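Local coordinates for nonsense-mediated mRNA decay protein 2 (Saccharomyces cerevisiae, PDB 4LUN) that takes part in the nonsense-mediated decay of mRNAs with premature stop codons, this chain being its N-terminal MIF4G region, at residues A[138-143]-A[201-206]; A[193-198]-A[290-295]; A[245-250]-A[305-310]. One frame throughout, in Å; residues are numbered along the deposited sequence.

Contact 1. Residues A[138-143]-A[201-206]; sequences TRVKGN and TTIATA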
ATOM      1  N   THR A 138       8.567   4.207   2.210  1.00 14.56           N
ATOM      2  CA  THR A 138       7.694   5.317   1.813  1.00 19.33           C
ATOM      3  C   THR A 138       7.044   5.065   0.457  1.00 18.67           C
ATOM      4  O   THR A 138       5.848   5.313   0.269  1.00 17.75           O
ATOM      5  CB  THR A 138       8.480   6.643   1.784  1.00 19.76           C
ATOM      6  OG1 THR A 138       8.849   6.987   3.124  1.00 23.62           O
ATOM      7  CG2 THR A 138       7.636   7.767   1.185  1.00 24.70           C
ATOM      8  N   ARG A 139       7.816   4.537  -0.485  1.00 16.46           N
ATOM      9  CA  ARG A 139       7.284   4.264  -1.812  1.00 17.43           C
ATOM     10  C   ARG A 139       6.227   3.158  -1.759  1.00 18.04           C
ATOM     11  O   ARG A 139       5.156   3.284  -2.350  1.00 17.83           O
ATOM     12  CB  ARG A 139       8.410   3.885  -2.771  1.00 17.61           C
ATOM     13  CG  ARG A 139       7.905   3.565  -4.156  1.00 25.02           C
ATOM     14  CD  ARG A 139       8.979   3.711  -5.215  1.00 34.46           C
ATOM     15  NE  ARG A 139       8.379   3.716  -6.547  1.00 47.87           N
ATOM     16  CZ  ARG A 139       8.279   4.789  -7.322  1.00 39.10           C
ATOM     17  NH1 ARG A 139       8.757   5.962  -6.917  1.00 43.43           N
ATOM     18  NH2 ARG A 139       7.712   4.683  -8.514  1.00 42.33           N
ATOM     19  N   VAL A 140       6.535   2.089  -1.037  1.00 13.61           N
ATOM     20  CA  VAL A 140       5.610   0.955  -0.889  1.00 14.21           C
ATOM     21  C   VAL A 140       4.286   1.399  -0.288  1.00 16.27           C
ATOM     22  O   VAL A 140       3.223   0.957  -0.734  1.00 16.55           O
ATOM     23  CB  VAL A 140       6.237  -0.149  -0.019  1.00 18.94           C
ATOM     24  CG1 VAL A 140       5.159  -1.156   0.443  1.00 24.15           C
ATOM     25  CG2 VAL A 140       7.308  -0.856  -0.806  1.00 18.26           C
ATOM     26  N   LYS A 141       4.352   2.276   0.709  1.00 15.84           N
ATOM     27  CA  LYS A 141       3.152   2.745   1.393  1.00 13.97           C
ATOM     28  C   LYS A 141       2.296   3.549   0.440  1.00 13.27           C
ATOM     29  O   LYS A 141       1.077   3.432   0.458  1.00 15.65           O
ATOM     30  CB  LYS A 141       3.507   3.587   2.635  1.00 14.14           C
ATOM     31  CG  LYS A 141       4.145   2.761   3.741  1.00 18.69           C
ATOM     32  CD  LYS A 141       4.268   3.534   5.055  1.00 24.26           C
ATOM     33  CE  LYS A 141       4.931   4.874   4.878  1.00 29.81           C
ATOM     34  NZ  LYS A 141       5.325   5.451   6.207  1.00 35.38           N
ATOM     35  N   GLY A 142       2.929   4.364  -0.391  1.00 16.25           N
ATOM     36  CA  GLY A 142       2.194   5.119  -1.399  1.00 16.81           C
ATOM     37  C   GLY A 142       1.537   4.208  -2.419  1.00 15.11           C
ATOM     38  O   GLY A 142       0.381   4.413  -2.815  1.00 17.05           O
ATOM     39  N   ASN A 143       2.291   3.215  -2.876  1.00 14.57           N
ATOM     40  CA  ASN A 143       1.756   2.239  -3.815  1.00 14.88           C
ATOM     41  C   ASN A 143       0.610   1.446  -3.204  1.00 15.21           C
ATOM     42  O   ASN A 143      -0.390   1.171  -3.873  1.00 14.79           O
ATOM     43  CB  ASN A 143       2.863   1.294  -4.290  1.00 13.81           C
ATOM     44  CG  ASN A 143       3.903   2.001  -5.149  1.00 20.61           C
ATOM     45  OD1 ASN A 143       3.622   3.047  -5.742  1.00 25.98           O
ATOM     46  ND2 ASN A 143       5.092   1.420  -5.239  1.00 15.57           N
ATOM     47  N   THR A 201       6.654  -2.046  10.380  1.00 15.63           N
ATOM     48  CA  THR A 201       5.585  -1.750  11.337  1.00 12.43           C
ATOM     49  C   THR A 201       4.899  -0.442  10.941  1.00 14.25           C
ATOM     50  O   THR A 201       3.712  -0.254  11.217  1.00 15.68           O
ATOM     51  CB  THR A 201       6.067  -1.671  12.808  1.00 16.30           C
ATOM     52  OG1 THR A 201       7.032  -0.628  12.942  1.00 15.82           O
ATOM     53  CG2 THR A 201       6.660  -2.992  13.296  1.00 18.06           C
ATOM     54  N   THR A 202       5.629   0.461  10.295  1.00 13.57           N
ATOM     55  CA  THR A 202       5.021   1.712   9.844  1.00 15.27           C
ATOM     56  C   THR A 202       4.091   1.556   8.634  1.00 17.32           C
ATOM     57  O   THR A 202       3.236   2.410   8.385  1.00 17.57           O
ATOM     58  CB  THR A 202       6.063   2.825   9.591  1.00 19.64           C
ATOM     59  OG1 THR A 202       6.756   2.578   8.357  1.00 21.68           O
ATOM     60  CG2 THR A 202       7.055   2.884  10.746  1.00 23.62           C
ATOM     61  N   ILE A 203       4.240   0.475   7.871  1.00 16.32           N
ATOM     62  CA  ILE A 203       3.274   0.181   6.809  1.00 14.78           C
ATOM     63  C   ILE A 203       1.948  -0.189   7.483  1.00 14.24           C
ATOM     64  O   ILE A 203       0.862   0.233   7.065  1.00 15.88           O
ATOM     65  CB  ILE A 203       3.740  -1.006   5.937  1.00 15.10           C
ATOM     66  CG1 ILE A 203       5.047  -0.699   5.225  1.00 15.98           C
ATOM     67  CG2 ILE A 203       2.684  -1.363   4.899  1.00 16.24           C
ATOM     68  CD1 ILE A 203       5.653  -1.950   4.571  1.00 16.04           C
ATOM     69  N   ALA A 204       2.048  -0.979   8.547  1.00 13.49           N
ATOM     70  CA  ALA A 204       0.856  -1.460   9.236  1.00 16.12           C
ATOM     71  C   ALA A 204       0.097  -0.294   9.853  1.00 17.26           C
ATOM     72  O   ALA A 204      -1.125  -0.218   9.727  1.00 15.51           O
ATOM     73  CB  ALA A 204       1.237  -2.446  10.305  1.00 15.37           C
ATOM     74  N   THR A 205       0.818   0.605  10.522  1.00 15.12           N
ATOM     75  CA  THR A 205       0.154   1.734  11.177  1.00 15.62           C
ATOM     76  C   THR A 205      -0.412   2.726  10.169  1.00 17.63           C
ATOM     77  O   THR A 205      -1.499   3.269  10.360  1.00 19.14           O
ATOM     78  CB  THR A 205       1.070   2.455  12.196  1.00 17.00           C
ATOM     79  OG1 THR A 205       2.257   2.916  11.542  1.00 16.89           O
ATOM     80  CG2 THR A 205       1.475   1.495  13.267  1.00 17.58           C
ATOM     81  N   ALA A 206       0.318   2.958   9.088  1.00 15.15           N
ATOM     82  CA  ALA A 206      -0.176   3.853   8.049  1.00 14.93           C
ATOM     83  C   ALA A 206      -1.434   3.294   7.419  1.00 18.36           C
ATOM     84  O   ALA A 206      -2.338   4.045   7.054  1.00 17.17           O
ATOM     85  CB  ALA A 206       0.887   4.086   6.975  1.00 18.12           C
TER

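Contact 2. Residues A[193-198]-A[290-295]; sequences YKFKLG and IRFKTS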
ATOM      1  N   TYR A 193       9.282  -8.120   5.084  1.00 14.41           N
ATOM      2  CA  TYR A 193      10.642  -7.913   4.603  1.00 14.75           C
ATOM      3  C   TYR A 193      11.465  -7.297   5.728  1.00 13.46           C
ATOM      4  O   TYR A 193      11.206  -6.164   6.140  1.00 17.29           O
ATOM      5  CB  TYR A 193      10.669  -7.004   3.381  1.00 12.87           C
ATOM      6  CG  TYR A 193      12.073  -6.702   2.896  1.00 15.31           C
ATOM      7  CD1 TYR A 193      12.858  -7.692   2.305  1.00 15.52           C
ATOM      8  CD2 TYR A 193      12.611  -5.432   3.025  1.00 16.26           C
ATOM      9  CE1 TYR A 193      14.152  -7.414   1.861  1.00 13.52           C
ATOM     10  CE2 TYR A 193      13.898  -5.147   2.592  1.00 14.98           C
ATOM     11  CZ  TYR A 193      14.663  -6.141   2.007  1.00 17.29           C
ATOM     12  OH  TYR A 193      15.950  -5.836   1.569  1.00 16.11           O
ATOM     13  N   LYS A 194      12.434  -8.057   6.239  1.00 14.15           N
ATOM     14  CA  LYS A 194      13.306  -7.590   7.323  1.00 13.18           C
ATOM     15  C   LYS A 194      12.500  -7.075   8.514  1.00 14.92           C
ATOM     16  O   LYS A 194      12.801  -6.015   9.055  1.00 15.53           O
ATOM     17  CB  LYS A 194      14.276  -6.510   6.828  1.00 16.12           C
ATOM     18  CG  LYS A 194      15.200  -6.972   5.710  1.00 17.60           C
ATOM     19  CD  LYS A 194      16.224  -7.968   6.227  1.00 18.66           C
ATOM     20  CE  LYS A 194      16.971  -7.409   7.416  1.00 25.76           C
ATOM     21  NZ  LYS A 194      18.230  -8.162   7.678  1.00 30.00           N
ATOM     22  N   PHE A 195      11.460  -7.823   8.890  1.00 14.38           N
ATOM     23  CA  PHE A 195      10.548  -7.400   9.947  1.00 15.15           C
ATOM     24  C   PHE A 195      11.263  -6.981  11.210  1.00 15.80           C
ATOM     25  O   PHE A 195      10.852  -6.027  11.868  1.00 15.59           O
ATOM     26  CB  PHE A 195       9.554  -8.507  10.289  1.00 16.42           C
ATOM     27  CG  PHE A 195       8.858  -8.303  11.609  1.00 15.50           C
ATOM     28  CD1 PHE A 195       7.755  -7.465  11.699  1.00 16.51           C
ATOM     29  CD2 PHE A 195       9.279  -8.978  12.750  1.00 16.93           C
ATOM     30  CE1 PHE A 195       7.112  -7.268  12.913  1.00 16.86           C
ATOM     31  CE2 PHE A 195       8.633  -8.790  13.979  1.00 17.12           C
ATOM     32  CZ  PHE A 195       7.550  -7.935  14.057  1.00 15.62           C
ATOM     33  N   LYS A 196      12.338  -7.684  11.550  1.00 16.99           N
ATOM     34  CA  LYS A 196      12.997  -7.436  12.831  1.00 19.78           C
ATOM     35  C   LYS A 196      13.618  -6.045  12.964  1.00 16.97           C
ATOM     36  O   LYS A 196      13.884  -5.603  14.093  1.00 17.23           O
ATOM     37  CB  LYS A 196      13.989  -8.562  13.181  1.00 23.57           C
ATOM     38  CG  LYS A 196      13.282  -9.866  13.544  1.00 26.22           C
ATOM     39  CD  LYS A 196      14.195 -10.830  14.292  1.00 32.40           C
ATOM     40  CE  LYS A 196      15.396 -11.245  13.458  1.00 43.46           C
ATOM     41  NZ  LYS A 196      16.273 -12.193  14.219  1.00 45.59           N
ATOM     42  N   LEU A 197      13.809  -5.350  11.833  1.00 15.71           N
ATOM     43  CA  LEU A 197      14.346  -3.978  11.836  1.00 14.11           C
ATOM     44  C   LEU A 197      13.292  -2.928  12.170  1.00 17.79           C
ATOM     45  O   LEU A 197      13.640  -1.812  12.549  1.00 16.90           O
ATOM     46  CB  LEU A 197      15.094  -3.629  10.534  1.00 18.04           C
ATOM     47  CG  LEU A 197      16.375  -4.436  10.315  1.00 24.09           C
ATOM     48  CD1 LEU A 197      17.071  -3.973   9.044  1.00 28.63           C
ATOM     49  CD2 LEU A 197      17.311  -4.323  11.523  1.00 29.34           C
ATOM     50  N   GLY A 198      12.013  -3.282  12.057  1.00 14.41           N
ATOM     51  CA  GLY A 198      10.939  -2.401  12.503  1.00 17.41           C
ATOM     52  C   GLY A 198      10.391  -1.419  11.480  1.00 18.00           C
ATOM     53  O   GLY A 198       9.428  -0.705  11.762  1.00 16.82           O
ATOM     54  N   ILE A 290      12.938   2.166  19.388  1.00 15.55           N
ATOM     55  CA  ILE A 290      12.013   3.288  19.243  1.00 17.09           C
ATOM     56  C   ILE A 290      10.998   3.034  18.118  1.00 18.76           C
ATOM     57  O   ILE A 290       9.828   3.383  18.253  1.00 17.30           O
ATOM     58  CB  ILE A 290      12.754   4.647  19.045  1.00 16.96           C
ATOM     59  CG1 ILE A 290      13.545   5.021  20.303  1.00 26.59           C
ATOM     60  CG2 ILE A 290      11.772   5.754  18.657  1.00 19.09           C
ATOM     61  CD1 ILE A 290      12.736   4.985  21.582  1.00 25.13           C
ATOM     62  N   ARG A 291      11.431   2.426  17.014  1.00 16.58           N
ATOM     63  CA  ARG A 291      10.487   2.089  15.950  1.00 15.79           C
ATOM     64  C   ARG A 291       9.406   1.123  16.442  1.00 17.28           C
ATOM     65  O   ARG A 291       8.215   1.315  16.190  1.00 16.72           O
ATOM     66  CB  ARG A 291      11.216   1.492  14.737  1.00 18.51           C
ATOM     67  CG  ARG A 291      11.871   2.547  13.849  1.00 23.56           C
ATOM     68  CD  ARG A 291      12.270   1.971  12.492  1.00 21.94           C
ATOM     69  NE  ARG A 291      13.354   0.999  12.608  1.00 22.06           N
ATOM     70  CZ  ARG A 291      14.644   1.317  12.655  1.00 22.80           C
ATOM     71  NH1 ARG A 291      15.024   2.588  12.597  1.00 26.15           N
ATOM     72  NH2 ARG A 291      15.557   0.362  12.747  1.00 20.15           N
ATOM     73  N   PHE A 292       9.820   0.094  17.168  1.00 13.90           N
ATOM     74  CA  PHE A 292       8.856  -0.874  17.679  1.00 13.67           C
ATOM     75  C   PHE A 292       7.931  -0.299  18.743  1.00 15.55           C
ATOM     76  O   PHE A 292       6.745  -0.611  18.757  1.00 17.31           O
ATOM     77  CB  PHE A 292       9.564  -2.138  18.177  1.00 15.63           C
ATOM     78  CG  PHE A 292       9.844  -3.109  17.078  1.00 13.32           C
ATOM     79  CD1 PHE A 292       8.834  -3.960  16.640  1.00 14.72           C
ATOM     80  CD2 PHE A 292      11.075  -3.135  16.443  1.00 18.16           C
ATOM     81  CE1 PHE A 292       9.062  -4.846  15.591  1.00 14.77           C
ATOM     82  CE2 PHE A 292      11.311  -4.018  15.393  1.00 15.57           C
ATOM     83  CZ  PHE A 292      10.301  -4.879  14.973  1.00 15.06           C
ATOM     84  N   LYS A 293       8.470   0.535  19.622  1.00 15.96           N
ATOM     85  CA  LYS A 293       7.661   1.117  20.688  1.00 16.61           C
ATOM     86  C   LYS A 293       6.608   2.064  20.113  1.00 14.64           C
ATOM     87  O   LYS A 293       5.438   2.012  20.499  1.00 17.72           O
ATOM     88  CB  LYS A 293       8.541   1.867  21.702  1.00 16.68           C
ATOM     89  CG  LYS A 293       7.714   2.553  22.797  1.00 15.37           C
ATOM     90  CD  LYS A 293       8.593   3.070  23.923  1.00 16.93           C
ATOM     91  CE  LYS A 293       7.758   3.830  24.954  1.00 18.39           C
ATOM     92  NZ  LYS A 293       8.621   4.288  26.077  1.00 17.92           N
ATOM     93  N   THR A 294       7.030   2.928  19.200  1.00 17.65           N
ATOM     94  CA  THR A 294       6.120   3.886  18.571  1.00 16.87           C
ATOM     95  C   THR A 294       4.983   3.147  17.885  1.00 19.85           C
ATOM     96  O   THR A 294       3.810   3.512  18.013  1.00 17.93           O
ATOM     97  CB  THR A 294       6.854   4.735  17.534  1.00 18.39           C
ATOM     98  OG1 THR A 294       7.903   5.459  18.183  1.00 25.95           O
ATOM     99  CG2 THR A 294       5.902   5.721  16.879  1.00 26.83           C
ATOM    100  N   SER A 295       5.330   2.090  17.161  1.00 19.14           N
ATOM    101  CA  SER A 295       4.317   1.311  16.457  1.00 16.73           C
ATOM    102  C   SER A 295       3.437   0.491  17.398  1.00 18.07           C
ATOM    103  O   SER A 295       2.228   0.393  17.191  1.00 18.42           O
ATOM    104  CB  SER A 295       4.976   0.405  15.427  1.00 15.49           C
ATOM    105  OG  SER A 295       5.524   1.186  14.386  1.00 17.95           O
TER

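Contact 3. Residues A[245-250]-A[305-310]; sequences ATFARA and LEIPEL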
ATOM      1  N   ALA A 245       3.469 -10.131  17.170  1.00 16.38           N
ATOM      2  CA  ALA A 245       4.883 -10.148  16.795  1.00 14.74           C
ATOM      3  C   ALA A 245       5.561  -8.846  17.154  1.00 13.82           C
ATOM      4  O   ALA A 245       6.692  -8.839  17.641  1.00 16.21           O
ATOM      5  CB  ALA A 245       5.037 -10.427  15.311  1.00 15.80           C
ATOM      6  N   THR A 246       4.866  -7.739  16.894  1.00 13.51           N
ATOM      7  CA  THR A 246       5.405  -6.411  17.188  1.00 12.10           C
ATOM      8  C   THR A 246       5.542  -6.199  18.699  1.00 14.20           C
ATOM      9  O   THR A 246       6.553  -5.676  19.180  1.00 14.97           O
ATOM     10  CB  THR A 246       4.501  -5.328  16.565  1.00 13.83           C
ATOM     11  OG1 THR A 246       4.487  -5.491  15.142  1.00 15.68           O
ATOM     12  CG2 THR A 246       5.008  -3.933  16.901  1.00 15.20           C
ATOM     13  N   PHE A 247       4.522  -6.593  19.455  1.00 14.96           N
ATOM     14  CA  PHE A 247       4.600  -6.499  20.916  1.00 13.66           C
ATOM     15  C   PHE A 247       5.764  -7.339  21.450  1.00 15.73           C
ATOM     16  O   PHE A 247       6.503  -6.892  22.327  1.00 15.74           O
ATOM     17  CB  PHE A 247       3.290  -6.969  21.570  1.00 14.60           C
ATOM     18  CG  PHE A 247       2.168  -5.952  21.529  1.00 16.22           C
ATOM     19  CD1 PHE A 247       2.319  -4.727  20.896  1.00 18.99           C
ATOM     20  CD2 PHE A 247       0.959  -6.230  22.159  1.00 23.98           C
ATOM     21  CE1 PHE A 247       1.279  -3.800  20.873  1.00 21.99           C
ATOM     22  CE2 PHE A 247      -0.082  -5.311  22.148  1.00 22.53           C
ATOM     23  CZ  PHE A 247       0.080  -4.093  21.502  1.00 24.68           C
ATOM     24  N   ALA A 248       5.927  -8.544  20.909  1.00 13.71           N
ATOM     25  CA  ALA A 248       6.973  -9.466  21.369  1.00 17.36           C
ATOM     26  C   ALA A 248       8.370  -8.901  21.109  1.00 16.53           C
ATOM     27  O   ALA A 248       9.255  -8.961  21.977  1.00 16.23           O
ATOM     28  CB  ALA A 248       6.826 -10.824  20.692  1.00 18.68           C
ATOM     29  N   ARG A 249       8.570  -8.379  19.906  1.00 15.81           N
ATOM     30  CA  ARG A 249       9.858  -7.793  19.554  1.00 15.52           C
ATOM     31  C   ARG A 249      10.122  -6.529  20.374  1.00 16.36           C
ATOM     32  O   ARG A 249      11.257  -6.279  20.807  1.00 16.63           O
ATOM     33  CB  ARG A 249       9.895  -7.489  18.056  1.00 15.14           C
ATOM     34  CG  ARG A 249      11.129  -6.766  17.575  1.00 17.96           C
ATOM     35  CD  ARG A 249      12.326  -7.671  17.491  1.00 23.75           C
ATOM     36  NE  ARG A 249      13.412  -7.043  16.740  1.00 23.44           N
ATOM     37  CZ  ARG A 249      14.693  -7.239  17.013  1.00 24.72           C
ATOM     38  NH1 ARG A 249      15.035  -8.029  18.023  1.00 25.63           N
ATOM     39  NH2 ARG A 249      15.626  -6.632  16.299  1.00 22.73           N
ATOM     40  N   ALA A 250       9.079  -5.731  20.597  1.00 14.20           N
ATOM     41  CA  ALA A 250       9.223  -4.534  21.427  1.00 15.00           C
ATOM     42  C   ALA A 250       9.665  -4.891  22.839  1.00 18.90           C
ATOM     43  O   ALA A 250      10.501  -4.200  23.429  1.00 15.88           O
ATOM     44  CB  ALA A 250       7.925  -3.739  21.469  1.00 15.25           C
ATOM     45  N   LEU A 305      -6.120  -2.065  22.848  1.00 24.56           N
ATOM     46  CA  LEU A 305      -5.448  -3.143  23.538  1.00 24.02           C
ATOM     47  C   LEU A 305      -4.447  -2.484  24.476  1.00 22.53           C
ATOM     48  O   LEU A 305      -3.958  -1.386  24.192  1.00 30.81           O
ATOM     49  CB  LEU A 305      -4.682  -4.009  22.537  1.00 27.90           C
ATOM     50  CG  LEU A 305      -5.393  -4.529  21.291  1.00 29.71           C
ATOM     51  CD1 LEU A 305      -4.348  -5.024  20.300  1.00 33.08           C
ATOM     52  CD2 LEU A 305      -6.356  -5.642  21.643  1.00 32.37           C
ATOM     53  N   GLU A 306      -4.128  -3.136  25.585  1.00 27.08           N
ATOM     54  CA  GLU A 306      -3.037  -2.633  26.416  1.00 33.28           C
ATOM     55  C   GLU A 306      -1.687  -3.138  25.895  1.00 27.22           C
ATOM     56  O   GLU A 306      -1.561  -4.294  25.478  1.00 31.49           O
ATOM     57  CB  GLU A 306      -3.227  -2.997  27.887  1.00 32.15           C
ATOM     58  CG  GLU A 306      -4.509  -2.456  28.518  1.00 35.16           C
ATOM     59  CD  GLU A 306      -4.636  -0.941  28.450  1.00 41.04           C
ATOM     60  OE1 GLU A 306      -3.603  -0.235  28.492  1.00 44.13           O
ATOM     61  OE2 GLU A 306      -5.783  -0.450  28.358  1.00 50.41           O
ATOM     62  N   ILE A 307      -0.705  -2.242  25.924  1.00 27.70           N
ATOM     63  CA  ILE A 307       0.659  -2.467  25.451  1.00 30.82           C
ATOM     64  C   ILE A 307       1.453  -3.148  26.556  1.00 24.75           C
ATOM     65  O   ILE A 307       1.155  -2.953  27.742  1.00 23.80           O
ATOM     66  CB  ILE A 307       1.334  -1.100  25.174  1.00 31.75           C
ATOM     67  CG1 ILE A 307       0.287  -0.073  24.772  1.00 44.32           C
ATOM     68  CG2 ILE A 307       2.372  -1.185  24.074  1.00 40.42           C
ATOM     69  CD1 ILE A 307      -0.274  -0.330  23.403  1.00 39.45           C
ATOM     70  N   PRO A 308       2.477  -3.940  26.188  1.00 20.38           N
ATOM     71  CA  PRO A 308       3.380  -4.424  27.238  1.00 21.19           C
ATOM     72  C   PRO A 308       4.106  -3.241  27.860  1.00 21.43           C
ATOM     73  O   PRO A 308       4.105  -2.159  27.272  1.00 19.18           O
ATOM     74  CB  PRO A 308       4.394  -5.276  26.469  1.00 25.48           C
ATOM     75  CG  PRO A 308       3.734  -5.580  25.142  1.00 29.84           C
ATOM     76  CD  PRO A 308       2.872  -4.405  24.847  1.00 18.69           C
ATOM     77  N   GLU A 309       4.704  -3.447  29.030  1.00 19.99           N
ATOM     78  CA  GLU A 309       5.518  -2.412  29.666  1.00 20.36           C
ATOM     79  C   GLU A 309       6.695  -2.054  28.770  1.00 20.67           C
ATOM     80  O   GLU A 309       7.519  -2.915  28.443  1.00 19.64           O
ATOM     81  CB  GLU A 309       6.038  -2.910  31.017  1.00 20.43           C
ATOM     82  CG  GLU A 309       6.920  -1.901  31.718  1.00 26.21           C
ATOM     83  CD  GLU A 309       6.196  -0.585  31.967  1.00 35.18           C
ATOM     84  OE1 GLU A 309       5.152  -0.604  32.653  1.00 29.76           O
ATOM     85  OE2 GLU A 309       6.658   0.467  31.472  1.00 30.53           O
ATOM     86  N   LEU A 310       6.780  -0.792  28.362  1.00 18.45           N
ATOM     87  CA  LEU A 310       7.863  -0.362  27.481  1.00 14.64           C
ATOM     88  C   LEU A 310       8.573   0.895  27.970  1.00 15.59           C
ATOM     89  O   LEU A 310       9.177   1.603  27.176  1.00 15.11           O
ATOM     90  CB  LEU A 310       7.332  -0.117  26.070  1.00 16.52           C
ATOM     91  CG  LEU A 310       6.811  -1.366  25.364  1.00 18.69           C
ATOM     92  CD1 LEU A 310       6.108  -0.967  24.085  1.00 20.45           C
ATOM     93  CD2 LEU A 310       7.958  -2.333  25.054  1.00 19.87           C
TER

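Contact 1. Residues A[138-143]-A[201-206]
Lys-141 reaches across to Thr-202, Ile-203 and Ala-206 because its CG stands anti to the carbonyl carbon (chi1 -68°) and an extended chi2 brings CD to the backbone of helix 201-210; the bend at chi3 (-51°) then turns CE and NZ toward the Thr-202 side. Ile-203 has the matching first torsion: its CG1 is also anti to the carbonyl carbon, and this puts the longer branch, rather than CG2, in front of the lysine. The helix segments run roughly the same way, their axes 10.1 Å apart at closest approach and crossing at -30°, with Lys-141 and Ile-203 nearest in register. At this separation the methylene chain of Lys-141 does most of the bridging. Its CG meets Ile-203 CG1 at 3.9 Å, the two side chains crossing obliquely. One carbon further out, Lys-141 CD lies 3.7 Å from Thr-202 O, a carbonyl already accepting the helical bond from Ala-206 N, and 3.9 Å from Ala-206 CB. At the buried margin, Val-140 CG1 faces Ile-203 CD1 at 4.2 Å, a looser methyl contact. Ile-137, from the same long helix 130-152, and Leu-191 also touch Ile-203 and extend this apolar surface. The lysine end behaves differently: NZ stops 3.9 Å from Thr-202 OG1, too far for a hydrogen bond, and that hydroxyl is instead bonded to Phe-199 O just ahead of the helix. The two segments bury only 187 Å² between them. Helix 130-152 is thus joined to the N-terminal turns of helix 201-210 mainly by aliphatic packing, with one CH group against a backbone carbonyl; no directional bond links the segments, and the lysine amine contributes none to helix 201-210.

Contact 2. Residues A[193-198]-A[290-295]
Arg-291 and Phe-292, adjacent on helix 277-303, grip the loop 193-198 in different ways. The arginine has CG anti to its carbonyl carbon and is bent at chi3, which turns the guanidinium side-on to Leu-197 O. Both NE (2.8 Å) and NH2 (2.9 Å) of Arg-291 bond to that single oxygen, which lies almost in the guanidinium plane. Their N-H...O angles, 149° and 142°, are noticeably bent, as expected when two donors share one acceptor, yet the pair fixes the rotation of the group. Phe-199 adds a cation-pi contact to the same arginine. CB of Phe-292 leaves the helix to one side of the loop, but the end of the ring comes nearer and sets its edge against the backbone of the turn: CE2 is 3.3 Å from Lys-196 O, and Phe-195 O also lies near the ring plane. Phe-195, its CG anti to the backbone N, presents a face to this edge in a T-shaped pair, centroids 5.5 Å apart and planes at 78°. Gly-198 CA sits obliquely, 3.3 Å from Phe-292 CE2; a CB there would clash with that carbon and be pressed against Leu-197 O. A short 3-10 turn, 195-197, closed by the bond from Gly-198 N back to Phe-195 O, thus packs on a long helix, a loop-on-helix junction within the all-helical, HEAT-like MIF4G fold.

Contact 3. Residues A[245-250]-A[305-310]
Phe-247 and Pro-308 meet with their side chains crossing at about a right angle, the proline lying over one face of the phenyl ring. Pro-308 CD stands 3.8 Å from the centroid of the Phe-247 ring and 15° off its normal, which meets the geometry of a CH-pi contact; the nearest ring atom to that CD is Phe-247 CG, at 3.7 Å. A chi2 of 3° keeps the ring nearly coplanar with the CA-CB bond of Phe-247 and so turns a ring face toward Pro-308. Further out, Phe-247 CZ approaches Ile-307 CD1 at 4.2 Å, obliquely to the ring. An alanine here would remove the ring, and is likely to deprive Pro-308 of its aromatic support and open a gap beneath Ile-307. One turn along the helix, Leu-310 CD2 rests 3.9 Å from Ala-250 CB and 3.5 Å from Ala-250 O, and Phe-292 of helix 277-303 also touches Ala-250. Nothing polar bonds directly between the two segments, so the extended tail following helix 277-303 is held on helix 231-271 here by dispersion and CH-pi forces.

Successive centres lie about 12 Å apart (contact 1 to contact 2) and 11 Å apart (contact 2 to contact 3), with 20 Å between contacts 1 and 3, so contact 2 is the middle member. Contacts 1 and 2 alternate along the chain, as do contacts 2 and 3, whereas contact 1 closes before contact 3 opens. Direct bonds connect neighbouring contacts: Thr-201 OG1 and Ser-295 OG, 2.8 Å apart, probably join helices 201-210 and 277-303, Arg-249 NH2 to Lys-196 O probably ties helix 231-271 to loop 193-198, and Lys-293 NZ to Leu-310 O probably ties helix 277-303 to the tail. Contact 1 itself brings in helix 130-152, joining the middle helices of this N-terminal domain to its C-terminal helical pair and tail.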